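Local coordinates for protein lipolytic enzyme, G-D-S-L family (Bacteroides thetaiotaomicron, PDB 7BR2) that metabolises the drug diltiazem in the gut as a microbial serine esterase of the SGNH (GDSL) hydrolase superfamily, at residues Arg367-Cys372 and Phe384-Lys389; Asp72-Ser77 and Cys372-Phe377; Met216-Leu221 and Lys292-Met297; Leu41-Arg46 and Lys222-Ala227. One frame throughout, in Å; residues are numbered along the deposited sequence.

Contact 1: Arg367-Cys372 and Phe384-Lys389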
loop_
_atom_site.group_PDB
_atom_site.type_symbol
_atom_site.label_atom_id
_atom_site.label_comp_id
_atom_site.label_asym_id
_atom_site.label_seq_id
_atom_site.Cartn_x
_atom_site.Cartn_y
_atom_site.Cartn_z
ATOM N N ARG A 367 -11.235 6.711 10.404
ATOM C CA ARG A 367 -12.101 5.825 9.619
ATOM C C ARG A 367 -13.223 5.231 10.481
ATOM O O ARG A 367 -14.352 5.026 10.004
ATOM C CB ARG A 367 -11.293 4.688 8.984
ATOM C CG ARG A 367 -10.239 5.096 7.950
ATOM C CD ARG A 367 -10.679 6.278 7.135
ATOM N NE ARG A 367 -11.730 5.928 6.198
ATOM C CZ ARG A 367 -12.579 6.802 5.677
ATOM N NH1 ARG A 367 -13.513 6.392 4.824
ATOM N NH2 ARG A 367 -12.496 8.081 6.020
ATOM N N GLU A 368 -12.922 4.919 11.745
ATOM C CA GLU A 368 -13.965 4.473 12.672
ATOM C C GLU A 368 -15.001 5.577 12.880
ATOM O O GLU A 368 -16.222 5.327 12.906
ATOM C CB GLU A 368 -13.340 4.062 14.010
ATOM C CG GLU A 368 -12.372 2.878 13.935
ATOM C CD GLU A 368 -13.083 1.539 13.814
ATOM O OE1 GLU A 368 -14.261 1.451 14.207
ATOM O OE2 GLU A 368 -12.486 0.571 13.303
ATOM N N TYR A 369 -14.534 6.816 13.004
ATOM C CA TYR A 369 -15.491 7.910 13.121
ATOM C C TYR A 369 -16.365 7.997 11.870
ATOM O O TYR A 369 -17.588 8.160 11.969
ATOM C CB TYR A 369 -14.750 9.221 13.399
ATOM C CG TYR A 369 -15.544 10.476 13.120
ATOM C CD1 TYR A 369 -16.473 10.969 14.045
ATOM C CD2 TYR A 369 -15.343 11.196 11.941
ATOM C CE1 TYR A 369 -17.198 12.135 13.789
ATOM C CE2 TYR A 369 -16.055 12.354 11.677
ATOM C CZ TYR A 369 -16.985 12.824 12.604
ATOM O OH TYR A 369 -17.679 13.987 12.331
ATOM N N ALA A 370 -15.758 7.837 10.691
ATOM C CA ALA A 370 -16.523 7.869 9.445
ATOM C C ALA A 370 -17.571 6.761 9.397
ATOM O O ALA A 370 -18.666 6.963 8.855
ATOM C CB ALA A 370 -15.587 7.773 8.235
ATOM N N TRP A 371 -17.244 5.566 9.902
ATOM C CA TRP A 371 -18.290 4.551 9.979
ATOM C C TRP A 371 -19.428 5.033 10.869
ATOM O O TRP A 371 -20.605 4.883 10.526
ATOM C CB TRP A 371 -17.788 3.204 10.498
ATOM C CG TRP A 371 -18.956 2.236 10.488
ATOM C CD1 TRP A 371 -19.345 1.434 9.451
ATOM C CD2 TRP A 371 -19.938 2.042 11.525
ATOM N NE1 TRP A 371 -20.475 0.741 9.787
ATOM C CE2 TRP A 371 -20.865 1.097 11.049
ATOM C CE3 TRP A 371 -20.116 2.571 12.808
ATOM C CZ2 TRP A 371 -21.953 0.668 11.809
ATOM C CZ3 TRP A 371 -21.203 2.144 13.561
ATOM C CH2 TRP A 371 -22.103 1.203 13.058
ATOM N N CYS A 372 -19.107 5.616 12.025
ATOM C CA CYS A 372 -20.195 6.123 12.859
ATOM C C CYS A 372 -21.076 7.079 12.067
ATOM O O CYS A 372 -22.314 6.997 12.116
ATOM C CB CYS A 372 -19.637 6.799 14.118
ATOM S SG CYS A 372 -18.953 5.583 15.274
ATOM N N PHE A 384 -23.072 14.221 10.613
ATOM C CA PHE A 384 -22.241 15.338 11.069
ATOM C C PHE A 384 -22.957 16.222 12.092
ATOM O O PHE A 384 -22.535 17.359 12.334
ATOM C CB PHE A 384 -21.752 16.196 9.886
ATOM C CG PHE A 384 -20.855 15.462 8.921
ATOM C CD1 PHE A 384 -19.931 14.526 9.376
ATOM C CD2 PHE A 384 -20.970 15.673 7.554
ATOM C CE1 PHE A 384 -19.095 13.845 8.478
ATOM C CE2 PHE A 384 -20.140 14.989 6.640
ATOM C CZ PHE A 384 -19.209 14.073 7.103
ATOM N N ALA A 385 -24.038 15.721 12.702
ATOM C CA ALA A 385 -24.723 16.492 13.739
ATOM C C ALA A 385 -23.793 16.754 14.922
ATOM O O ALA A 385 -23.627 17.903 15.350
ATOM C CB ALA A 385 -25.990 15.763 14.195
ATOM N N ASN A 386 -23.162 15.696 15.440
ATOM C CA ASN A 386 -22.149 15.783 16.490
ATOM C C ASN A 386 -22.647 16.611 17.669
ATOM O O ASN A 386 -21.948 17.489 18.183
ATOM C CB ASN A 386 -20.836 16.339 15.921
ATOM C CG ASN A 386 -20.148 15.353 14.987
ATOM O OD1 ASN A 386 -20.252 14.146 15.156
ATOM N ND2 ASN A 386 -19.481 15.864 13.981
ATOM N N ASP A 387 -23.874 16.315 18.103
ATOM C CA ASP A 387 -24.558 17.115 19.113
ATOM C C ASP A 387 -25.327 16.201 20.063
ATOM O O ASP A 387 -25.215 14.974 20.008
ATOM C CB ASP A 387 -25.510 18.118 18.444
ATOM C CG ASP A 387 -26.525 17.439 17.521
ATOM O OD1 ASP A 387 -26.633 16.187 17.511
ATOM O OD2 ASP A 387 -27.254 18.155 16.830
ATOM N N ARG A 388 -26.172 16.818 20.901
ATOM C CA ARG A 388 -26.914 16.075 21.915
ATOM C C ARG A 388 -27.930 15.136 21.285
ATOM O O ARG A 388 -28.146 14.030 21.788
ATOM C CB ARG A 388 -27.606 17.030 22.890
ATOM C CG ARG A 388 -28.603 16.356 23.845
ATOM C CD ARG A 388 -27.939 15.355 24.802
ATOM N NE ARG A 388 -26.668 15.867 25.311
ATOM C CZ ARG A 388 -25.794 15.176 26.038
ATOM N NH1 ARG A 388 -26.037 13.922 26.383
ATOM N NH2 ARG A 388 -24.672 15.756 26.432
ATOM N N LYS A 389 -28.581 15.551 20.191
ATOM C CA LYS A 389 -29.500 14.619 19.551
ATOM C C LYS A 389 -28.752 13.429 18.944
ATOM O O LYS A 389 -29.282 12.307 18.926
ATOM C CB LYS A 389 -30.355 15.325 18.502
ATOM C CG LYS A 389 -31.465 14.404 17.969
ATOM C CD LYS A 389 -32.275 15.062 16.859
ATOM C CE LYS A 389 -33.523 14.254 16.502
ATOM N NZ LYS A 389 -34.733 15.161 16.483
#
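The phenolic oxygen of Tyr369 is gripped by two amide nitrogens: Asn386 ND2 donates to Tyr369 OH at 3.1 Å, nearly straight at 164°, and Gln373 NE2 adds a weak bond. The contact belongs to a helix-loop-helix connection, in which the C-terminal part of helix 344-377 is tied to the loop leading into helix 388-397. Tyr369 and Asn386 reach for each other from opposite directions. The phenol oxygen lies close to the amide plane of Asn386, while the ring is turned 32° from that plane. Asn386 OD1 sits at the ring edge, 3.9 Å from Tyr369 CE1, and is held in turn by a weak bond from Tyr411. Tyr369 CG lies anti to the backbone N (chi1 162°), which brings the hydroxyl end nearer to the loop than the start of the side chain. Phe384 crosses it at about a right angle and offers an edge, its CD1 lying 3.8 Å from Tyr369 OH. Tyr411, Met414 and Arg420, from helices 408-414 and 417-437, also pack on the tyrosine. Just beyond Asn386, Asp387 is the N-cap of helix 388-397, its OD1 accepting a hydrogen bond from Ala390 N.

Contact 2: Asp72-Ser77 and Cys372-Phe377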
loop_
_atom_site.group_PDB
_atom_site.type_symbol
_atom_site.label_atom_id
_atom_site.label_comp_id
_atom_site.label_asym_id
_atom_site.label_seq_id
_atom_site.Cartn_x
_atom_site.Cartn_y
_atom_site.Cartn_z
ATOM N N ASP A 72 -19.951 12.834 -1.100
ATOM C CA ASP A 72 -19.862 14.263 -0.778
ATOM C C ASP A 72 -19.136 14.505 0.549
ATOM O O ASP A 72 -18.218 15.335 0.627
ATOM C CB ASP A 72 -21.252 14.908 -0.711
ATOM C CG ASP A 72 -21.856 15.201 -2.070
ATOM O OD1 ASP A 72 -21.125 15.627 -2.984
ATOM O OD2 ASP A 72 -23.088 15.042 -2.213
ATOM N N GLY A 73 -19.557 13.805 1.609
ATOM C CA GLY A 73 -19.082 14.074 2.959
ATOM C C GLY A 73 -17.782 13.399 3.345
ATOM O O GLY A 73 -17.185 13.760 4.366
ATOM N N ASP A 74 -17.361 12.385 2.607
ATOM C CA ASP A 74 -16.211 11.604 3.023
ATOM C C ASP A 74 -15.116 11.501 1.968
ATOM O O ASP A 74 -13.947 11.343 2.334
ATOM C CB ASP A 74 -16.677 10.195 3.427
ATOM C CG ASP A 74 -15.552 9.335 3.945
ATOM O OD1 ASP A 74 -14.836 9.818 4.850
ATOM O OD2 ASP A 74 -15.429 8.157 3.509
ATOM N N ILE A 75 -15.439 11.657 0.692
ATOM C CA ILE A 75 -14.481 11.472 -0.393
ATOM C C ILE A 75 -14.169 12.808 -1.079
ATOM O O ILE A 75 -13.028 13.266 -1.079
ATOM C CB ILE A 75 -14.994 10.424 -1.407
ATOM C CG1 ILE A 75 -15.187 9.078 -0.704
ATOM C CG2 ILE A 75 -14.030 10.276 -2.550
ATOM C CD1 ILE A 75 -13.935 8.519 -0.075
ATOM N N PHE A 76 -15.170 13.419 -1.715
ATOM C CA PHE A 76 -14.970 14.718 -2.354
ATOM C C PHE A 76 -14.596 15.788 -1.331
ATOM O O PHE A 76 -13.990 16.804 -1.684
ATOM C CB PHE A 76 -16.236 15.128 -3.115
ATOM C CG PHE A 76 -16.614 14.178 -4.229
ATOM C CD1 PHE A 76 -15.687 13.262 -4.725
ATOM C CD2 PHE A 76 -17.894 14.190 -4.765
ATOM C CE1 PHE A 76 -16.032 12.392 -5.736
ATOM C CE2 PHE A 76 -18.245 13.315 -5.780
ATOM C CZ PHE A 76 -17.307 12.417 -6.269
ATOM N N SER A 77 -15.008 15.596 -0.074
ATOM C CA SER A 77 -14.663 16.518 0.991
ATOM C C SER A 77 -13.168 16.592 1.201
ATOM O O SER A 77 -12.680 17.573 1.760
ATOM C CB SER A 77 -15.338 16.082 2.296
ATOM O OG SER A 77 -14.955 14.753 2.640
ATOM N N CYS A 372 -19.107 5.616 12.025
ATOM C CA CYS A 372 -20.195 6.123 12.859
ATOM C C CYS A 372 -21.076 7.079 12.067
ATOM O O CYS A 372 -22.314 6.997 12.116
ATOM C CB CYS A 372 -19.637 6.799 14.118
ATOM S SG CYS A 372 -18.953 5.583 15.274
ATOM N N GLN A 373 -20.454 7.907 11.236
ATOM C CA GLN A 373 -21.224 8.945 10.561
ATOM C C GLN A 373 -22.074 8.374 9.434
ATOM O O GLN A 373 -23.273 8.657 9.357
ATOM C CB GLN A 373 -20.299 10.054 10.042
ATOM C CG GLN A 373 -19.819 11.012 11.148
ATOM C CD GLN A 373 -20.960 11.763 11.855
ATOM O OE1 GLN A 373 -22.107 11.719 11.421
ATOM N NE2 GLN A 373 -20.632 12.474 12.939
ATOM N N PHE A 374 -21.473 7.595 8.530
ATOM C CA PHE A 374 -22.214 7.139 7.356
ATOM C C PHE A 374 -22.874 5.773 7.542
ATOM O O PHE A 374 -23.908 5.500 6.915
ATOM C CB PHE A 374 -21.286 7.126 6.138
ATOM C CG PHE A 374 -20.749 8.476 5.807
ATOM C CD1 PHE A 374 -21.500 9.376 5.076
ATOM C CD2 PHE A 374 -19.493 8.868 6.258
ATOM C CE1 PHE A 374 -20.998 10.643 4.793
ATOM C CE2 PHE A 374 -18.986 10.123 5.977
ATOM C CZ PHE A 374 -19.741 11.016 5.247
ATOM N N GLY A 375 -22.332 4.920 8.400
ATOM C CA GLY A 375 -22.938 3.639 8.678
ATOM C C GLY A 375 -24.012 3.661 9.745
ATOM O O GLY A 375 -24.705 2.656 9.912
ATOM N N PHE A 376 -24.179 4.773 10.476
ATOM C CA PHE A 376 -25.282 4.865 11.433
ATOM C C PHE A 376 -26.006 6.214 11.387
ATOM O O PHE A 376 -27.224 6.254 11.189
ATOM C CB PHE A 376 -24.804 4.582 12.859
ATOM C CG PHE A 376 -25.860 4.799 13.888
ATOM C CD1 PHE A 376 -26.901 3.890 14.033
ATOM C CD2 PHE A 376 -25.829 5.913 14.715
ATOM C CE1 PHE A 376 -27.888 4.086 14.983
ATOM C CE2 PHE A 376 -26.811 6.109 15.669
ATOM C CZ PHE A 376 -27.845 5.192 15.803
ATOM N N PHE A 377 -25.279 7.325 11.566
ATOM C CA PHE A 377 -25.951 8.608 11.793
ATOM C C PHE A 377 -26.659 9.133 10.551
ATOM O O PHE A 377 -27.706 9.772 10.679
ATOM C CB PHE A 377 -24.960 9.652 12.317
ATOM C CG PHE A 377 -24.644 9.483 13.760
ATOM C CD1 PHE A 377 -25.652 9.591 14.706
ATOM C CD2 PHE A 377 -23.354 9.206 14.185
ATOM C CE1 PHE A 377 -25.387 9.409 16.051
ATOM C CE2 PHE A 377 -23.077 9.032 15.539
ATOM C CZ PHE A 377 -24.098 9.135 16.472
#
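Phe374 has its CG anti to the carbonyl carbon (chi1 -61°), whereas Asp74 carries CG anti to its backbone nitrogen (chi1 -177°); these settings bring the CE2 and CZ end of the phenylalanine ring obliquely against the aspartate CB. The meeting is a helix-helix contact between helix 64-75 of the SGNH hydrolase α/β fold and the C-terminal end of the long helix 344-377. Phe374 CE2 comes within 3.4 Å of Asp74 CB, and the aspartate CG follows at 4.1 Å from the same ring atom. At Gly73 no side chain intervenes, and the ring presses directly on the main chain, with Phe374 CZ 3.6 Å from Gly73 C. Ring and carboxylate planes are inclined by 44°, and the charged end of Asp74 is engaged elsewhere: its OD2 forms salt bridges with Arg70 and with Arg367, so two guanidinium groups hold the acid that flanks the ring. Arg70 and Leu383 also pack on Phe374, so the buried ring lies beside the Asp74 ion pairs. The helix bearing it widens here into a pi-type turn, in which Phe377 N donates to Cys372 O at 3.0 Å.

Contact 3: Met216-Leu221 and Lys292-Met297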
loop_
_atom_site.group_PDB
_atom_site.type_symbol
_atom_site.label_atom_id
_atom_site.label_comp_id
_atom_site.label_asym_id
_atom_site.label_seq_id
_atom_site.Cartn_x
_atom_site.Cartn_y
_atom_site.Cartn_z
ATOM N N MET A 216 -0.267 -5.846 -3.046
ATOM C CA MET A 216 -1.152 -4.884 -3.692
ATOM C C MET A 216 -0.426 -3.571 -3.952
ATOM O O MET A 216 -0.572 -2.964 -5.024
ATOM C CB MET A 216 -2.391 -4.648 -2.827
ATOM C CG MET A 216 -3.342 -5.816 -2.814
ATOM S SD MET A 216 -4.619 -5.705 -1.536
ATOM C CE MET A 216 -5.743 -4.523 -2.294
ATOM N N ALA A 217 0.356 -3.114 -2.972
ATOM C CA ALA A 217 1.147 -1.907 -3.164
ATOM C C ALA A 217 2.138 -2.100 -4.295
ATOM O O ALA A 217 2.290 -1.222 -5.153
ATOM C CB ALA A 217 1.856 -1.535 -1.864
ATOM N N TYR A 218 2.809 -3.253 -4.310
ATOM C CA TYR A 218 3.756 -3.593 -5.363
ATOM C C TYR A 218 3.096 -3.494 -6.729
ATOM O O TYR A 218 3.621 -2.856 -7.645
ATOM C CB TYR A 218 4.281 -5.015 -5.122
ATOM C CG TYR A 218 4.816 -5.682 -6.365
ATOM C CD1 TYR A 218 6.075 -5.364 -6.857
ATOM C CD2 TYR A 218 4.034 -6.585 -7.081
ATOM C CE1 TYR A 218 6.557 -5.952 -8.000
ATOM C CE2 TYR A 218 4.502 -7.171 -8.232
ATOM C CZ TYR A 218 5.767 -6.858 -8.690
ATOM O OH TYR A 218 6.236 -7.445 -9.846
ATOM N N LEU A 219 1.912 -4.088 -6.861
ATOM C CA LEU A 219 1.228 -4.094 -8.146
ATOM C C LEU A 219 0.797 -2.694 -8.562
ATOM O O LEU A 219 0.903 -2.334 -9.741
ATOM C CB LEU A 219 0.023 -5.035 -8.093
ATOM C CG LEU A 219 0.404 -6.515 -8.013
ATOM C CD1 LEU A 219 -0.795 -7.384 -7.646
ATOM C CD2 LEU A 219 1.040 -6.947 -9.351
ATOM N N PHE A 220 0.315 -1.882 -7.611
ATOM C CA PHE A 220 -0.089 -0.526 -7.974
ATOM C C PHE A 220 1.122 0.307 -8.368
ATOM O O PHE A 220 1.057 1.105 -9.313
ATOM C CB PHE A 220 -0.856 0.130 -6.821
ATOM C CG PHE A 220 -1.511 1.432 -7.185
ATOM C CD1 PHE A 220 -2.825 1.467 -7.632
ATOM C CD2 PHE A 220 -0.816 2.623 -7.081
ATOM C CE1 PHE A 220 -3.420 2.674 -7.980
ATOM C CE2 PHE A 220 -1.410 3.829 -7.411
ATOM C CZ PHE A 220 -2.716 3.854 -7.862
ATOM N N LEU A 221 2.245 0.105 -7.688
ATOM C CA LEU A 221 3.464 0.810 -8.064
ATOM C C LEU A 221 3.961 0.356 -9.432
ATOM O O LEU A 221 4.479 1.163 -10.211
ATOM C CB LEU A 221 4.542 0.581 -7.005
ATOM C CG LEU A 221 4.189 1.210 -5.659
ATOM C CD1 LEU A 221 5.143 0.734 -4.585
ATOM C CD2 LEU A 221 4.190 2.730 -5.789
ATOM N N LYS A 292 9.023 -13.022 -0.721
ATOM C CA LYS A 292 8.920 -14.424 -1.131
ATOM C C LYS A 292 7.731 -14.699 -2.049
ATOM O O LYS A 292 7.545 -15.844 -2.475
ATOM C CB LYS A 292 8.846 -15.340 0.099
ATOM C CG LYS A 292 10.170 -15.427 0.832
ATOM C CD LYS A 292 10.014 -15.037 2.273
ATOM C CE LYS A 292 9.771 -16.253 3.137
ATOM N NZ LYS A 292 9.704 -15.884 4.580
ATOM N N GLU A 293 6.980 -13.669 -2.436
ATOM C CA GLU A 293 5.751 -13.838 -3.201
ATOM C C GLU A 293 5.804 -13.165 -4.548
ATOM O O GLU A 293 5.141 -13.618 -5.477
ATOM C CB GLU A 293 4.549 -13.279 -2.420
ATOM C CG GLU A 293 4.394 -13.908 -1.050
ATOM C CD GLU A 293 3.396 -13.184 -0.172
ATOM O OE1 GLU A 293 3.086 -12.000 -0.445
ATOM O OE2 GLU A 293 2.914 -13.809 0.798
ATOM N N VAL A 294 6.558 -12.078 -4.666
ATOM C CA VAL A 294 6.745 -11.363 -5.924
ATOM C C VAL A 294 8.196 -10.920 -5.990
ATOM O O VAL A 294 8.889 -10.875 -4.963
ATOM C CB VAL A 294 5.797 -10.141 -6.049
ATOM C CG1 VAL A 294 4.338 -10.578 -6.121
ATOM C CG2 VAL A 294 5.993 -9.160 -4.879
ATOM N N PRO A 295 8.707 -10.627 -7.195
ATOM C CA PRO A 295 10.099 -10.159 -7.285
ATOM C C PRO A 295 10.234 -8.724 -6.793
ATOM O O PRO A 295 10.630 -7.843 -7.566
ATOM C CB PRO A 295 10.430 -10.279 -8.780
ATOM C CG PRO A 295 9.175 -10.677 -9.464
ATOM C CD PRO A 295 8.039 -10.597 -8.508
ATOM N N PHE A 296 9.860 -8.459 -5.534
ATOM C CA PHE A 296 9.818 -7.072 -5.073
ATOM C C PHE A 296 11.220 -6.496 -4.925
ATOM O O PHE A 296 11.470 -5.347 -5.310
ATOM C CB PHE A 296 9.054 -6.923 -3.756
ATOM C CG PHE A 296 8.988 -5.493 -3.288
ATOM C CD1 PHE A 296 8.106 -4.598 -3.884
ATOM C CD2 PHE A 296 9.842 -5.021 -2.310
ATOM C CE1 PHE A 296 8.060 -3.271 -3.496
ATOM C CE2 PHE A 296 9.791 -3.682 -1.904
ATOM C CZ PHE A 296 8.904 -2.815 -2.504
ATOM N N MET A 297 12.131 -7.260 -4.320
ATOM C CA MET A 297 13.505 -6.797 -4.150
ATOM C C MET A 297 14.158 -6.496 -5.491
ATOM O O MET A 297 14.827 -5.468 -5.650
ATOM C CB MET A 297 14.298 -7.850 -3.384
ATOM C CG MET A 297 13.796 -8.036 -1.976
ATOM S SD MET A 297 13.717 -6.473 -1.079
ATOM C CE MET A 297 15.459 -6.239 -0.715
#
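An inverse gamma turn centred on Pro295, the N-cap of helix 296-300, presents three consecutive residues to Tyr218. Val294 lies over one face of the phenol in a CH-pi contact: its CG2 is 4.0 Å from the Tyr218 ring centroid and only 14° off the normal, while CB approaches Tyr218 CE2 at 3.9 Å. Tyr218 stands on helix 210-223, one of the helices flanking the parallel sheet of the SGNH hydrolase fold; the same helix leans on helix 35-46 through Ala217 and on strand 21-26 through Phe220. A chi1 of 157° points the tyrosine's CG opposite the backbone N and carries the ring to the turn. Phe296 slides past it in the opposite direction and receives Tyr218 CD1 in the plane of its own ring, 3.7 Å from Phe296 CD1. At the far end Pro295 crosses the tyrosine at about a right angle, with its CD 3.9 Å from Tyr218 OH. That hydroxyl is hydrogen-bonded to Glu299 OE1, in the helix that follows the turn.

Contact 4: Leu41-Arg46 and Lys222-Ala227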
loop_
_atom_site.group_PDB
_atom_site.type_symbol
_atom_site.label_atom_id
_atom_site.label_comp_id
_atom_site.label_asym_id
_atom_site.label_seq_id
_atom_site.Cartn_x
_atom_site.Cartn_y
_atom_site.Cartn_z
ATOM N N LEU A 41 4.466 4.998 1.610
ATOM C CA LEU A 41 5.825 4.730 2.075
ATOM C C LEU A 41 6.813 4.691 0.909
ATOM O O LEU A 41 7.943 5.195 1.007
ATOM C CB LEU A 41 5.848 3.404 2.843
ATOM C CG LEU A 41 7.182 2.963 3.445
ATOM C CD1 LEU A 41 7.688 4.028 4.389
ATOM C CD2 LEU A 41 7.013 1.621 4.190
ATOM N N TYR A 42 6.407 4.079 -0.200
ATOM C CA TYR A 42 7.254 4.114 -1.384
ATOM C C TYR A 42 7.533 5.551 -1.813
ATOM O O TYR A 42 8.685 5.929 -2.050
ATOM C CB TYR A 42 6.611 3.343 -2.532
ATOM C CG TYR A 42 7.473 3.322 -3.769
ATOM C CD1 TYR A 42 8.441 2.343 -3.942
ATOM C CD2 TYR A 42 7.317 4.280 -4.770
ATOM C CE1 TYR A 42 9.233 2.317 -5.078
ATOM C CE2 TYR A 42 8.101 4.257 -5.909
ATOM C CZ TYR A 42 9.057 3.274 -6.057
ATOM O OH TYR A 42 9.843 3.240 -7.178
ATOM N N TYR A 43 6.485 6.370 -1.928
ATOM C CA TYR A 43 6.730 7.743 -2.380
ATOM C C TYR A 43 7.551 8.538 -1.366
ATOM O O TYR A 43 8.338 9.404 -1.756
ATOM C CB TYR A 43 5.412 8.472 -2.640
ATOM C CG TYR A 43 4.795 8.163 -3.976
ATOM C CD1 TYR A 43 4.055 7.008 -4.178
ATOM C CD2 TYR A 43 4.973 9.024 -5.052
ATOM C CE1 TYR A 43 3.496 6.728 -5.416
ATOM C CE2 TYR A 43 4.431 8.755 -6.286
ATOM C CZ TYR A 43 3.691 7.606 -6.468
ATOM O OH TYR A 43 3.138 7.353 -7.707
ATOM N N MET A 44 7.451 8.203 -0.073
ATOM C CA MET A 44 8.174 8.957 0.942
ATOM C C MET A 44 9.659 8.641 0.901
ATOM O O MET A 44 10.485 9.510 1.201
ATOM C CB MET A 44 7.659 8.637 2.354
ATOM C CG MET A 44 6.191 8.961 2.677
ATOM S SD MET A 44 5.647 8.037 4.139
ATOM C CE MET A 44 4.166 8.960 4.610
ATOM N N THR A 45 10.018 7.406 0.555
ATOM C CA THR A 45 11.430 7.046 0.572
ATOM C C THR A 45 12.105 7.173 -0.789
ATOM O O THR A 45 13.293 7.496 -0.847
ATOM C CB THR A 45 11.599 5.636 1.127
ATOM O OG1 THR A 45 10.761 4.743 0.382
ATOM C CG2 THR A 45 11.178 5.621 2.571
ATOM N N ARG A 46 11.399 6.864 -1.882
ATOM C CA ARG A 46 11.945 6.961 -3.235
ATOM C C ARG A 46 11.938 8.400 -3.783
ATOM O O ARG A 46 12.819 8.767 -4.576
ATOM C CB ARG A 46 11.188 6.027 -4.166
ATOM C CG ARG A 46 11.906 5.733 -5.490
ATOM C CD ARG A 46 13.214 4.984 -5.285
ATOM N NE ARG A 46 13.022 3.949 -4.287
ATOM C CZ ARG A 46 12.713 2.690 -4.576
ATOM N NH1 ARG A 46 12.535 2.332 -5.835
ATOM N NH2 ARG A 46 12.532 1.808 -3.598
ATOM N N LYS A 222 3.791 -0.928 -9.753
ATOM C CA LYS A 222 4.167 -1.401 -11.083
ATOM C C LYS A 222 3.253 -0.796 -12.143
ATOM O O LYS A 222 3.715 -0.402 -13.221
ATOM C CB LYS A 222 4.178 -2.939 -11.122
ATOM C CG LYS A 222 4.383 -3.572 -12.516
ATOM C CD LYS A 222 4.877 -5.036 -12.432
ATOM C CE LYS A 222 3.721 -5.969 -12.721
ATOM N NZ LYS A 222 4.076 -7.404 -12.663
ATOM N N ALA A 223 1.966 -0.662 -11.835
ATOM C CA ALA A 223 1.053 0.029 -12.737
ATOM C C ALA A 223 1.400 1.503 -12.895
ATOM O O ALA A 223 0.982 2.126 -13.876
ATOM C CB ALA A 223 -0.390 -0.121 -12.249
ATOM N N GLN A 224 2.137 2.081 -11.957
ATOM C CA GLN A 224 2.609 3.452 -12.108
ATOM C C GLN A 224 3.997 3.526 -12.746
ATOM O O GLN A 224 4.598 4.609 -12.786
ATOM C CB GLN A 224 2.598 4.172 -10.753
ATOM C CG GLN A 224 1.193 4.371 -10.175
ATOM C CD GLN A 224 1.174 5.342 -8.993
ATOM O OE1 GLN A 224 1.923 5.172 -8.031
ATOM N NE2 GLN A 224 0.297 6.343 -9.049
ATOM N N GLY A 225 4.518 2.403 -13.241
ATOM C CA GLY A 225 5.743 2.436 -14.013
ATOM C C GLY A 225 7.029 2.425 -13.217
ATOM O O GLY A 225 8.051 2.899 -13.722
ATOM N N PHE A 226 7.006 1.929 -11.975
ATOM C CA PHE A 226 8.195 1.892 -11.131
ATOM C C PHE A 226 8.896 0.538 -11.123
ATOM O O PHE A 226 9.974 0.424 -10.525
ATOM C CB PHE A 226 7.824 2.264 -9.688
ATOM C CG PHE A 226 7.216 3.633 -9.553
ATOM C CD1 PHE A 226 7.795 4.732 -10.177
ATOM C CD2 PHE A 226 6.050 3.815 -8.824
ATOM C CE1 PHE A 226 7.229 5.992 -10.066
ATOM C CE2 PHE A 226 5.474 5.069 -8.708
ATOM C CZ PHE A 226 6.059 6.160 -9.330
ATOM N N ALA A 227 8.304 -0.492 -11.728
ATOM C CA ALA A 227 8.931 -1.809 -11.738
ATOM C C ALA A 227 10.153 -1.802 -12.647
ATOM O O ALA A 227 10.071 -1.408 -13.815
ATOM C CB ALA A 227 7.934 -2.872 -12.193
HETATM O O HOH W 1 11.227 1.038 -8.329
#
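Phe226 packs against two neighbouring tyrosines, Tyr42 at a face of its ring and Tyr43 at an edge. The three form an aromatic cluster between helix 35-46 and the Schellman motif that closes helix 210-223, both parts of the SGNH hydrolase core. The tyrosines leave their helix with different first torsions, Tyr42 with CG opposite the backbone N (chi1 -178°) and Tyr43 with CG opposite the carbonyl carbon, so that adjacent residues meet one ring differently. Tyr42 lies obliquely to Phe226, the planes 33° apart, and places Tyr42 CE2 above one face toward the rim, 3.6 Å from Phe226 CD2. On the opposite face Gln224 O sits over the ring centre. Tyr43 is instead nearly perpendicular, at 81°: Phe226 turns its edge toward the tyrosine face in an offset edge-to-face pair, with Phe226 CE2 3.8 Å from Tyr43 CZ. Tyr43 OH donates to Gln224 OE1 at 2.5 Å, a very short bond whose exact length is doubtful; the hydroxyl approaches from above the amide carbonyl plane, off the usual lone-pair direction. Tyr43 OH in turn accepts from Phe16 N. Gly225, with its positive phi, is the C-prime residue where the helix ends, just before Phe226. Arg46 lays its guanidinium face against Tyr42 CE1 and bonds to Met300 O. A water bridges the two segments, accepting from Tyr42 OH at 2.8 Å and donating to Phe226 O at 2.6 Å.

How the contacts relate
The four contacts fall into two pairs. Contacts 1 and 2 have centres about 9 Å apart, share Cys372 and both use helix 344-377; Phe384 ties them together, its CZ packing 3.4 Å from Gly73 O and its N probably donating to Gln373 OE1 (2.8 Å), alongside the Arg367-Asp74 ion pair. Contacts 3 and 4, about 10 Å apart between centres, use helix 210-223 and the turn that ends it, where Leu221 CD1 packs on Tyr42 and Leu221 O probably accepts a hydrogen bond from Phe226 N. The pairs lie some 30 to 37 Å apart between centres and do not touch. None of the segments includes the probable Ser28-His207-Asp204 triad.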